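Local coordinates for protein 8-amino-8-demethylriboflavin N,N-dimethyltransferase (Streptomyces davawensis, PDB 4D7K) that catalyses the two successive S-adenosyl-L-methionine-dependent methylations that turn 8-amino-8-demethyl-D-riboflavin into the antibiotic roseoflavin, at residues A[77-80]-A[84-87]; A[89-92]-A[96-99]; A[117-122]-A[132-137]; A[172-177]-A[337-342]; A[257-262]-A[317-322]. All coordinates share one frame; numbering follows the deposited sequence.

Contact 1 of 5, residues A[77-80]-A[84-87]; sequences REVP and FELA
R77 and E85 face each other as the hydrogen-bonded pair of an antiparallel beta hairpin, joined by R77 N to E85 O at 2.8 Å and by E85 N to R77 O at 3.1 Å. Next along the ladder comes the non-hydrogen-bonded pair E78 and F84. On its side lies the buried part, the F84 ring, which runs beside the E78 chain with CE2 3.5 Å from E78 CG and also packs on L67 of helix 60-72, inside the dimerisation domain. The E78 carboxylate has its polar partner in the second subunit: OE2 forms a salt bridge with K296 of that chain. The side carrying R77, V79 and E85 is more open to solvent, yet held by charge. E85 CG stands between backbone N and carbonyl carbon (chi1 69°), and V79 CG2 touches it at 3.7 Å. R77 NH2 meets E85 OE2 at 2.6 Å; OE2 lies in the guanidinium plane, but the donor comes from above the carboxylate plane, while L86 O sits over one guanidinium face. The NH2 bond carries the salt bridge and NE adds only weakly to it; the opposite charges probably help keep both groups ionised at this surface.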
# COMPACT_ATOMS: atom_id res chain seq x y z
N ARG A 77 20.01 -6.59 -0.75
CA ARG A 77 20.94 -6.36 -1.86
C ARG A 77 21.26 -7.66 -2.56
O ARG A 77 21.51 -8.68 -1.91
CB ARG A 77 22.25 -5.72 -1.37
CG ARG A 77 22.15 -4.26 -0.99
CD ARG A 77 23.55 -3.68 -0.83
NE ARG A 77 24.32 -4.35 0.21
CZ ARG A 77 24.45 -3.90 1.45
NH1 ARG A 77 23.86 -2.76 1.80
NH2 ARG A 77 25.17 -4.57 2.34
N GLU A 78 21.26 -7.65 -3.89
CA GLU A 78 21.72 -8.80 -4.64
C GLU A 78 23.24 -8.88 -4.56
O GLU A 78 23.92 -7.86 -4.61
CB GLU A 78 21.26 -8.72 -6.10
CG GLU A 78 19.77 -8.90 -6.28
CD GLU A 78 19.38 -9.04 -7.73
OE1 GLU A 78 19.65 -10.11 -8.32
OE2 GLU A 78 18.80 -8.08 -8.29
N VAL A 79 23.76 -10.10 -4.42
CA VAL A 79 25.18 -10.31 -4.17
C VAL A 79 25.67 -11.50 -5.00
O VAL A 79 24.98 -12.52 -5.08
CB VAL A 79 25.44 -10.54 -2.66
CG1 VAL A 79 26.67 -11.40 -2.41
CG2 VAL A 79 25.53 -9.21 -1.93
N PRO A 80 26.86 -11.37 -5.63
CA PRO A 80 27.45 -12.37 -6.52
C PRO A 80 27.32 -13.82 -6.04
O PRO A 80 27.40 -14.08 -4.84
CB PRO A 80 28.94 -11.96 -6.58
CG PRO A 80 29.09 -10.78 -5.64
CD PRO A 80 27.72 -10.19 -5.52
N PHE A 84 22.01 -13.01 -1.38
CA PHE A 84 21.38 -11.79 -0.92
C PHE A 84 21.90 -11.41 0.45
O PHE A 84 22.30 -12.27 1.23
CB PHE A 84 19.86 -11.93 -0.90
CG PHE A 84 19.27 -12.19 -2.26
CD1 PHE A 84 19.16 -13.48 -2.75
CD2 PHE A 84 18.85 -11.13 -3.05
CE1 PHE A 84 18.64 -13.71 -4.01
CE2 PHE A 84 18.32 -11.36 -4.31
CZ PHE A 84 18.21 -12.65 -4.79
N GLU A 85 21.91 -10.12 0.75
CA GLU A 85 22.28 -9.65 2.07
C GLU A 85 21.42 -8.44 2.44
O GLU A 85 20.64 -7.96 1.62
CB GLU A 85 23.77 -9.30 2.15
CG GLU A 85 24.20 -8.08 1.35
CD GLU A 85 25.70 -7.83 1.49
OE1 GLU A 85 26.42 -8.77 1.87
OE2 GLU A 85 26.15 -6.69 1.23
N LEU A 86 21.56 -7.97 3.67
CA LEU A 86 20.72 -6.90 4.19
C LEU A 86 21.09 -5.51 3.67
O LEU A 86 22.23 -5.08 3.79
CB LEU A 86 20.78 -6.89 5.72
CG LEU A 86 20.00 -7.97 6.45
CD1 LEU A 86 20.29 -7.91 7.94
CD2 LEU A 86 18.50 -7.83 6.19
N ALA A 87 20.10 -4.81 3.12
CA ALA A 87 20.21 -3.37 2.91
C ALA A 87 19.71 -2.69 4.19
O ALA A 87 19.09 -3.35 5.02
CB ALA A 87 19.39 -2.93 1.69

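Contact 2 of 5, residues A[89-92]-A[96-99]; sequences MGDL and GHPR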
# COMPACT_ATOMS: atom_id res chain seq x y z
N MET A 89 17.18 -0.82 5.01
CA MET A 89 15.75 -0.91 5.31
C MET A 89 15.36 -2.31 5.80
O MET A 89 14.53 -2.45 6.70
CB MET A 89 14.93 -0.51 4.08
CG MET A 89 13.50 -0.11 4.38
SD MET A 89 12.61 0.55 2.95
CE MET A 89 12.37 -0.95 2.00
N GLY A 90 15.96 -3.34 5.21
CA GLY A 90 15.72 -4.70 5.64
C GLY A 90 16.23 -4.97 7.05
O GLY A 90 15.68 -5.78 7.79
N ASP A 91 17.30 -4.27 7.41
CA ASP A 91 17.90 -4.39 8.74
C ASP A 91 16.89 -4.02 9.83
O ASP A 91 16.87 -4.64 10.90
CB ASP A 91 19.15 -3.51 8.84
CG ASP A 91 20.04 -3.88 10.01
OD1 ASP A 91 20.22 -5.09 10.28
OD2 ASP A 91 20.56 -2.96 10.68
N LEU A 92 16.06 -3.02 9.56
CA LEU A 92 15.06 -2.57 10.53
C LEU A 92 13.89 -3.54 10.66
O LEU A 92 13.03 -3.37 11.52
CB LEU A 92 14.53 -1.19 10.14
CG LEU A 92 15.55 -0.04 10.10
CD1 LEU A 92 14.89 1.24 9.60
CD2 LEU A 92 16.17 0.16 11.48
N GLY A 96 15.32 -8.23 16.40
CA GLY A 96 16.35 -7.88 17.37
C GLY A 96 17.06 -6.55 17.15
O GLY A 96 18.03 -6.25 17.85
N HIS A 97 16.58 -5.76 16.20
CA HIS A 97 17.15 -4.44 15.96
C HIS A 97 16.64 -3.46 17.01
O HIS A 97 15.45 -3.43 17.30
CB HIS A 97 16.81 -3.95 14.55
CG HIS A 97 17.60 -2.75 14.12
ND1 HIS A 97 17.39 -1.49 14.63
CD2 HIS A 97 18.60 -2.63 13.21
CE1 HIS A 97 18.23 -0.64 14.06
NE2 HIS A 97 18.97 -1.31 13.19
N PRO A 98 17.54 -2.65 17.59
CA PRO A 98 17.16 -1.71 18.66
C PRO A 98 16.08 -0.72 18.22
O PRO A 98 15.22 -0.37 19.03
CB PRO A 98 18.48 -0.98 18.97
CG PRO A 98 19.38 -1.27 17.81
CD PRO A 98 18.99 -2.63 17.33
N ARG A 99 16.13 -0.28 16.97
CA ARG A 99 15.10 0.61 16.44
C ARG A 99 14.24 -0.12 15.41
O ARG A 99 13.93 0.41 14.35
CB ARG A 99 15.74 1.85 15.80
CG ARG A 99 16.59 2.68 16.76
CD ARG A 99 17.29 3.84 16.04
NE ARG A 99 18.28 3.38 15.06
CZ ARG A 99 18.09 3.36 13.74
NH1 ARG A 99 16.95 3.80 13.23
NH2 ARG A 99 19.05 2.92 12.94
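D91 and L92 approach the imidazole of H97 from two directions, one at its edge and the other over a face. The apolar part is a CH-pi contact: L92 CD2 sits 3.6 Å from the centroid of the H97 ring, 22° off the ring normal and displaced toward CE1, from which it is 3.4 Å. The same methyl also meets the backbone of 96-99, 3.6 Å from R99 O. The edge contact sets a carboxylate oxygen against a ring C-H: D91 OD2 is in the ring plane and 3.2 Å from H97 CD2. Carboxylate and imidazole stand nearly upright to each other, their planes 84° apart. The other oxygen of D91, OD1, is engaged in a salt bridge with R94 in the intervening turn. A hydrogen bond within 96-99 fixes the ring's rotation: R99 N donates to H97 ND1 at 2.9 Å, close to the ring plane. H97 CG is anti to the backbone N (chi1 -167°), which carries the imidazole back toward the end of helix 88-91. L92 also packs on A13 of the second subunit. A histidine folded back over a leucine thus closes the turn at the start of the loop between helix 88-91 and helix 102-107, with 89-92 belonging to the winged-helix-like dimerisation domain of this O-methyltransferase family.

Contact 3 of 5, residues A[117-122]-A[132-137]; sequences YGDLVE and QLRHRE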
# COMPACT_ATOMS: atom_id res chain seq x y z
N TYR A 117 -9.46 -3.64 6.65
CA TYR A 117 -9.28 -2.46 5.81
C TYR A 117 -10.02 -2.61 4.47
O TYR A 117 -10.38 -1.62 3.84
CB TYR A 117 -7.79 -2.18 5.58
CG TYR A 117 -7.12 -1.56 6.79
CD1 TYR A 117 -6.75 -2.34 7.88
CD2 TYR A 117 -6.89 -0.19 6.85
CE1 TYR A 117 -6.17 -1.77 8.99
CE2 TYR A 117 -6.31 0.38 7.96
CZ TYR A 117 -5.94 -0.42 9.02
OH TYR A 117 -5.36 0.15 10.13
N GLY A 118 -10.26 -3.85 4.06
CA GLY A 118 -11.04 -4.12 2.87
C GLY A 118 -12.52 -3.85 3.08
O GLY A 118 -13.21 -3.39 2.17
N ASP A 119 -13.01 -4.14 4.29
CA ASP A 119 -14.42 -3.95 4.63
C ASP A 119 -14.74 -2.51 5.04
O ASP A 119 -15.73 -2.25 5.72
CB ASP A 119 -14.82 -4.90 5.76
CG ASP A 119 -15.76 -5.99 5.30
OD1 ASP A 119 -16.45 -5.79 4.27
OD2 ASP A 119 -15.82 -7.04 5.96
N LEU A 120 -13.89 -1.58 4.61
CA LEU A 120 -14.04 -0.17 4.95
C LEU A 120 -15.35 0.40 4.42
O LEU A 120 -15.94 1.29 5.02
CB LEU A 120 -12.85 0.61 4.40
CG LEU A 120 -12.82 2.12 4.63
CD1 LEU A 120 -12.78 2.43 6.11
CD2 LEU A 120 -11.63 2.74 3.91
N VAL A 121 -15.81 -0.13 3.29
CA VAL A 121 -17.05 0.33 2.67
C VAL A 121 -18.27 -0.06 3.50
O VAL A 121 -19.14 0.77 3.76
CB VAL A 121 -17.21 -0.24 1.25
CG1 VAL A 121 -18.59 0.08 0.70
CG2 VAL A 121 -16.13 0.30 0.32
N GLU A 122 -18.33 -1.32 3.93
CA GLU A 122 -19.46 -1.78 4.72
C GLU A 122 -19.47 -1.10 6.09
O GLU A 122 -20.54 -0.80 6.63
CB GLU A 122 -19.43 -3.30 4.89
CG GLU A 122 -20.07 -4.07 3.74
CD GLU A 122 -21.54 -3.71 3.56
OE1 GLU A 122 -22.40 -4.37 4.19
OE2 GLU A 122 -21.85 -2.78 2.78
N GLN A 132 -14.83 -5.46 13.41
CA GLN A 132 -15.89 -6.18 14.10
C GLN A 132 -16.96 -6.71 13.16
O GLN A 132 -17.88 -7.41 13.59
CB GLN A 132 -16.53 -5.29 15.16
CG GLN A 132 -15.55 -4.79 16.22
CD GLN A 132 -16.22 -3.94 17.28
OE1 GLN A 132 -17.44 -4.00 17.46
NE2 GLN A 132 -15.43 -3.14 17.98
N LEU A 133 -16.85 -6.39 11.88
CA LEU A 133 -17.79 -6.91 10.89
C LEU A 133 -17.39 -8.32 10.46
O LEU A 133 -18.24 -9.18 10.26
CB LEU A 133 -17.86 -5.99 9.66
CG LEU A 133 -18.67 -4.70 9.80
CD1 LEU A 133 -18.69 -3.95 8.49
CD2 LEU A 133 -20.09 -4.99 10.27
N ARG A 134 -16.08 -8.55 10.33
CA ARG A 134 -15.57 -9.84 9.89
C ARG A 134 -15.23 -10.72 11.09
O ARG A 134 -15.19 -11.95 10.98
CB ARG A 134 -14.35 -9.66 8.99
CG ARG A 134 -13.70 -10.96 8.53
CD ARG A 134 -13.05 -10.83 7.16
NE ARG A 134 -14.05 -10.86 6.09
CZ ARG A 134 -14.56 -9.77 5.51
NH1 ARG A 134 -14.16 -8.57 5.90
NH2 ARG A 134 -15.46 -9.89 4.55
N HIS A 135 -15.02 -10.10 12.24
CA HIS A 135 -14.75 -10.84 13.46
C HIS A 135 -15.85 -10.63 14.50
O HIS A 135 -16.45 -9.56 14.58
CB HIS A 135 -13.38 -10.45 14.03
CG HIS A 135 -12.25 -10.65 13.07
ND1 HIS A 135 -11.86 -9.70 12.17
CD2 HIS A 135 -11.44 -11.72 12.87
CE1 HIS A 135 -10.84 -10.15 11.45
NE2 HIS A 135 -10.57 -11.38 11.86
N ARG A 136 -16.12 -11.65 15.30
CA ARG A 136 -17.20 -11.61 16.27
C ARG A 136 -16.84 -10.79 17.51
O ARG A 136 -17.71 -10.44 18.31
CB ARG A 136 -17.59 -13.03 16.68
CG ARG A 136 -17.75 -13.97 15.49
CD ARG A 136 -17.66 -15.43 15.91
NE ARG A 136 -18.69 -15.79 16.88
CZ ARG A 136 -18.87 -17.02 17.35
NH1 ARG A 136 -18.08 -18.01 16.93
NH2 ARG A 136 -19.83 -17.27 18.22
N GLU A 137 -15.56 -10.48 17.66
CA GLU A 137 -15.06 -9.74 18.82
C GLU A 137 -14.39 -8.44 18.41
O GLU A 137 -13.90 -8.32 17.29
CB GLU A 137 -14.08 -10.60 19.61
CG GLU A 137 -14.63 -11.92 20.10
CD GLU A 137 -13.54 -12.86 20.56
OE1 GLU A 137 -12.42 -12.77 20.02
OE2 GLU A 137 -13.80 -13.69 21.46
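D119 and R134 bring together two helical corners on the surface of the O-methyltransferase domain: the break between helices 111-118 and 120-126, and the end of helix 131-134. D119 holds the N-cap position of helix 120-126, although its side chain makes no capping bond; its carboxylate turns across to 132-137 instead. The modelled separation of D119 OD2 and R134 NH1 is too short to be trusted, so the pairing of charges is clearer than its exact geometry, and the places of the atoms near it are approximate. Followed outward, CB of D119 points toward 132-137 and lies roughly at the edge of the R134 guanidinium, in its plane. CG comes next, nearer to NH1 of that arginine. From there OD1 stays back, while OD2 is the oxygen that forms the salt bridge. As modelled, the two flat groups are turned only 23° apart, although the side chains cross at about a right angle. R134 gets there with CG anti to the backbone N (chi1 177°) and bends at chi2 and chi3, and it also touches A115 of helix 111-118. Next to D119, L120 of helix 120-126 packs on L66 of the second subunit. One turn further along from D119, the apolar touch is a methyl against a methylene: L133 CD1 rests 3.7 Å from E122 CB.

Contact 4 of 5, residues A[172-177]-A[337-342]; sequences TSFDFG and WAVIEC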
# COMPACT_ATOMS: atom_id res chain seq x y z
N THR A 172 9.64 18.63 21.06
CA THR A 172 10.12 19.85 20.43
C THR A 172 9.00 20.85 20.17
O THR A 172 9.25 21.96 19.72
CB THR A 172 10.84 19.57 19.10
OG1 THR A 172 9.90 19.01 18.17
CG2 THR A 172 12.00 18.60 19.31
N SER A 173 7.76 20.45 20.47
CA SER A 173 6.61 21.29 20.14
C SER A 173 5.96 21.88 21.39
O SER A 173 5.14 22.79 21.29
CB SER A 173 5.58 20.48 19.35
OG SER A 173 6.16 19.93 18.18
N PHE A 174 6.31 21.35 22.55
CA PHE A 174 5.78 21.86 23.81
C PHE A 174 6.90 21.99 24.84
O PHE A 174 7.88 21.24 24.81
CB PHE A 174 4.67 20.95 24.34
CG PHE A 174 3.96 21.49 25.55
CD1 PHE A 174 3.02 22.51 25.42
CD2 PHE A 174 4.23 21.00 26.81
CE1 PHE A 174 2.37 23.01 26.53
CE2 PHE A 174 3.59 21.50 27.93
CZ PHE A 174 2.65 22.51 27.78
N ASP A 175 6.74 22.93 25.77
CA ASP A 175 7.77 23.19 26.77
C ASP A 175 7.54 22.37 28.04
O ASP A 175 7.05 22.89 29.04
CB ASP A 175 7.83 24.68 27.10
CG ASP A 175 8.95 25.03 28.06
OD1 ASP A 175 9.96 24.29 28.08
OD2 ASP A 175 8.83 26.03 28.79
N PHE A 176 7.91 21.10 28.00
CA PHE A 176 7.80 20.25 29.18
C PHE A 176 8.77 20.68 30.27
O PHE A 176 8.57 20.37 31.45
CB PHE A 176 8.05 18.79 28.81
CG PHE A 176 6.99 18.19 27.94
CD1 PHE A 176 5.80 17.75 28.48
CD2 PHE A 176 7.18 18.08 26.57
CE1 PHE A 176 4.82 17.20 27.68
CE2 PHE A 176 6.21 17.53 25.76
CZ PHE A 176 5.02 17.09 26.32
N GLY A 177 9.81 21.41 29.88
CA GLY A 177 10.85 21.84 30.81
C GLY A 177 10.41 22.82 31.88
O GLY A 177 11.19 23.16 32.77
N TRP A 337 -0.37 14.73 15.70
CA TRP A 337 -0.71 14.86 17.10
C TRP A 337 -0.66 16.30 17.58
O TRP A 337 -0.13 17.18 16.90
CB TRP A 337 0.23 13.99 17.94
CG TRP A 337 0.38 12.61 17.39
CD1 TRP A 337 1.50 12.08 16.81
CD2 TRP A 337 -0.62 11.58 17.35
NE1 TRP A 337 1.26 10.78 16.42
CE2 TRP A 337 -0.03 10.45 16.74
CE3 TRP A 337 -1.95 11.50 17.77
CZ2 TRP A 337 -0.73 9.27 16.54
CZ3 TRP A 337 -2.64 10.32 17.57
CH2 TRP A 337 -2.03 9.22 16.96
N ALA A 338 -1.22 16.53 18.76
CA ALA A 338 -1.23 17.85 19.35
C ALA A 338 -1.18 17.74 20.87
O ALA A 338 -1.58 16.72 21.44
CB ALA A 338 -2.47 18.61 18.92
N VAL A 339 -0.66 18.77 21.52
CA VAL A 339 -0.71 18.82 22.97
C VAL A 339 -1.80 19.79 23.41
O VAL A 339 -1.68 21.00 23.22
CB VAL A 339 0.64 19.25 23.57
CG1 VAL A 339 0.52 19.39 25.08
CG2 VAL A 339 1.70 18.23 23.22
N ILE A 340 -2.87 19.24 23.98
CA ILE A 340 -3.94 20.06 24.52
C ILE A 340 -3.58 20.51 25.92
O ILE A 340 -3.58 19.72 26.86
CB ILE A 340 -5.28 19.29 24.56
CG1 ILE A 340 -5.62 18.72 23.19
CG2 ILE A 340 -6.40 20.19 25.06
CD1 ILE A 340 -6.92 17.94 23.15
N GLU A 341 -3.24 21.79 26.07
CA GLU A 341 -2.87 22.32 27.38
C GLU A 341 -4.11 22.80 28.13
O GLU A 341 -4.80 23.71 27.67
CB GLU A 341 -1.86 23.45 27.23
CG GLU A 341 -1.33 23.98 28.55
CD GLU A 341 -0.49 25.22 28.38
OE1 GLU A 341 -0.11 25.54 27.24
OE2 GLU A 341 -0.21 25.89 29.40
N CYS A 342 -4.38 22.18 29.27
CA CYS A 342 -5.58 22.50 30.05
C CYS A 342 -5.25 23.06 31.42
O CYS A 342 -4.30 22.62 32.07
CB CYS A 342 -6.47 21.26 30.20
SG CYS A 342 -6.95 20.48 28.66
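F174 presents a face to V339 and an edge to E341, two residues on the same side of strand 337-344. The face is met by a methyl: V339 CG1 lies 4.1 Å from the ring centroid and 16° off its normal, a CH-pi contact shifted toward the rim, with F174 CD1 the nearest ring atom at 4.0 Å. The second methyl of V339, CG2, reaches back to F174 CB at 4.2 Å, so the valine's two branches follow the phenylalanine from its root to its ring. Aromatic and aliphatic side chains cross at about a right angle. F174 CG is anti to the backbone N (chi1 -173°), which sends the ring from its loop onto the strand. Strand 337-344 is the antiparallel strand between 280-285 and the edge strand 325-333 in the seven-stranded sheet of the class I methyltransferase fold, and the loop of F174 leads into strand 181-185 of the same sheet. L282, on strand 280-285, also touches F174. At the ring's edge E341 OE1 lies in plane, 3.6 Å from F174 CE1, and the carboxylate is turned 76° from the ring. The chain of E341 is extended beyond CG, which brings OE1 up to that edge. R178 and R280 both form salt bridges with E341 OE2, while H331 is hydrogen-bonded to OE1, so the buried carboxylate probably stays charged. H331 in addition meets the F174 ring edge-to-face, while F174 CD2 stands 3.8 Å above the ring plane of F176, over its centre.

Contact 5 of 5, residues A[257-262]-A[317-322]; sequences WADADA and DDLLAR
Two helices of the Rossmann-like O-methyltransferase domain meet here, the first turn of helix 259-270 against the last turn of helix 313-322. L319 reaches across to the other helix, and its two methyls go to different partners. CD2 takes the apolar one, lying 4.0 Å from A262 CB, which points toward the opposite helix. CD1 takes the polar neighbour, 3.4 Å from D259 OD1 and 3.8 Å from D259 CG. That carboxylate oxygen does its polar work outside the two segments, in a salt bridge with R311, which also touches L319. One helical turn beyond L319, R322 extends toward the same aspartate, with CG anti to the carbonyl carbon and the chain bent at chi3 (-77°). Its NH2 comes to rest against the methylene, 3.5 Å from D259 CB, which lies at the guanidinium edge and in its plane. The charged ends stop short of a salt bridge: D259 OD2 and R322 NH2 are 4.4 Å apart, with carboxylate and guanidinium planes 86° to each other. Any attraction between them is therefore probably long-range; the contact has no hydrogen bond or salt bridge across it and is made by van der Waals touches. R322 also packs on V263 of helix 259-270. Around this pair, L320, the residue next to L319, turns to F325 and I327 on strand 325-333, while W257, just ahead of helix 259-270, lies on F237, a predicted S-adenosyl-L-methionine-binding residue, and on L265 of that helix.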
# COMPACT_ATOMS: atom_id res chain seq x y z
N TRP A 257 -13.13 5.96 26.03
CA TRP A 257 -13.96 6.18 27.21
C TRP A 257 -15.22 6.95 26.84
O TRP A 257 -15.19 7.84 25.99
CB TRP A 257 -13.19 6.94 28.29
CG TRP A 257 -12.27 6.08 29.11
CD1 TRP A 257 -11.46 5.08 28.67
CD2 TRP A 257 -12.07 6.15 30.53
NE1 TRP A 257 -10.77 4.53 29.71
CE2 TRP A 257 -11.12 5.17 30.87
CE3 TRP A 257 -12.60 6.96 31.55
CZ2 TRP A 257 -10.69 4.96 32.18
CZ3 TRP A 257 -12.17 6.75 32.85
CH2 TRP A 257 -11.23 5.76 33.15
N ALA A 258 -16.33 6.61 27.48
CA ALA A 258 -17.58 7.33 27.27
C ALA A 258 -17.48 8.73 27.89
O ALA A 258 -16.56 9.01 28.65
CB ALA A 258 -18.75 6.56 27.87
N ASP A 259 -18.43 9.59 27.54
CA ASP A 259 -18.45 10.95 28.09
C ASP A 259 -18.61 10.92 29.61
O ASP A 259 -17.83 11.54 30.33
CB ASP A 259 -19.58 11.77 27.47
CG ASP A 259 -19.27 12.20 26.05
OD1 ASP A 259 -18.08 12.19 25.67
OD2 ASP A 259 -20.21 12.54 25.31
N ALA A 260 -19.62 10.19 30.08
CA ALA A 260 -19.91 10.08 31.50
C ALA A 260 -18.72 9.52 32.28
O ALA A 260 -18.48 9.91 33.42
CB ALA A 260 -21.14 9.20 31.72
N ASP A 261 -17.98 8.60 31.66
CA ASP A 261 -16.81 8.01 32.29
C ASP A 261 -15.60 8.94 32.25
O ASP A 261 -14.87 9.05 33.23
CB ASP A 261 -16.47 6.67 31.63
CG ASP A 261 -17.55 5.63 31.83
OD1 ASP A 261 -17.51 4.92 32.86
OD2 ASP A 261 -18.43 5.51 30.95
N ALA A 262 -15.40 9.59 31.11
CA ALA A 262 -14.26 10.49 30.93
C ALA A 262 -14.33 11.68 31.89
O ALA A 262 -13.32 12.07 32.47
CB ALA A 262 -14.18 10.99 29.49
N ASP A 317 -13.87 21.12 24.76
CA ASP A 317 -14.33 22.24 25.57
C ASP A 317 -15.48 21.80 26.48
O ASP A 317 -15.45 22.05 27.68
CB ASP A 317 -14.79 23.40 24.69
CG ASP A 317 -13.71 24.45 24.50
OD1 ASP A 317 -12.98 24.74 25.47
OD2 ASP A 317 -13.60 24.99 23.37
N ASP A 318 -16.47 21.15 25.89
CA ASP A 318 -17.68 20.73 26.61
C ASP A 318 -17.36 19.68 27.67
O ASP A 318 -17.91 19.72 28.78
CB ASP A 318 -18.72 20.19 25.62
CG ASP A 318 -20.12 20.16 26.21
OD1 ASP A 318 -20.31 19.60 27.31
OD2 ASP A 318 -21.04 20.72 25.57
N LEU A 319 -16.48 18.75 27.34
CA LEU A 319 -16.08 17.72 28.27
C LEU A 319 -15.32 18.32 29.45
O LEU A 319 -15.66 18.09 30.61
CB LEU A 319 -15.22 16.66 27.56
CG LEU A 319 -15.52 15.20 27.88
CD1 LEU A 319 -16.92 14.84 27.42
CD2 LEU A 319 -14.50 14.28 27.24
N LEU A 320 -14.29 19.11 29.14
CA LEU A 320 -13.45 19.74 30.15
C LEU A 320 -14.22 20.75 31.00
O LEU A 320 -13.88 20.98 32.16
CB LEU A 320 -12.25 20.42 29.50
CG LEU A 320 -11.23 19.47 28.86
CD1 LEU A 320 -10.38 20.20 27.83
CD2 LEU A 320 -10.35 18.83 29.93
N ALA A 321 -15.25 21.35 30.41
CA ALA A 321 -16.08 22.32 31.12
C ALA A 321 -16.79 21.67 32.30
O ALA A 321 -16.87 22.24 33.39
CB ALA A 321 -17.09 22.96 30.18
N ARG A 322 -17.30 20.47 32.08
CA ARG A 322 -18.00 19.73 33.12
C ARG A 322 -17.06 19.26 34.23
O ARG A 322 -17.51 18.90 35.33
CB ARG A 322 -18.74 18.52 32.52
CG ARG A 322 -19.87 18.90 31.57
CD ARG A 322 -20.72 17.68 31.21
NE ARG A 322 -20.07 16.83 30.21
CZ ARG A 322 -20.47 15.59 29.92
NH1 ARG A 322 -21.51 15.06 30.56
NH2 ARG A 322 -19.83 14.88 29.00

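In the fold
From the N terminus, contact 1 closes the hairpin of strands 76-79 and 83-86, and contact 2 closes the short turn after helix 88-91. They touch through L86 and D91 in the dimerisation region. Contact 3 follows in series, closing the loop from the break between helices 111-118 and 120-126 to the end of helix 131-134; contacts 1, 2 and 3 all reach the second subunit. Contact 4 spans far more chain, tying the loop before strand 181-185 to strand 337-344 near the C terminus. Contact 5 is nested within that span and joins helices 259-270 and 313-322, meeting contact 4 where C342 packs on L320. None of the contacts cross along the chain.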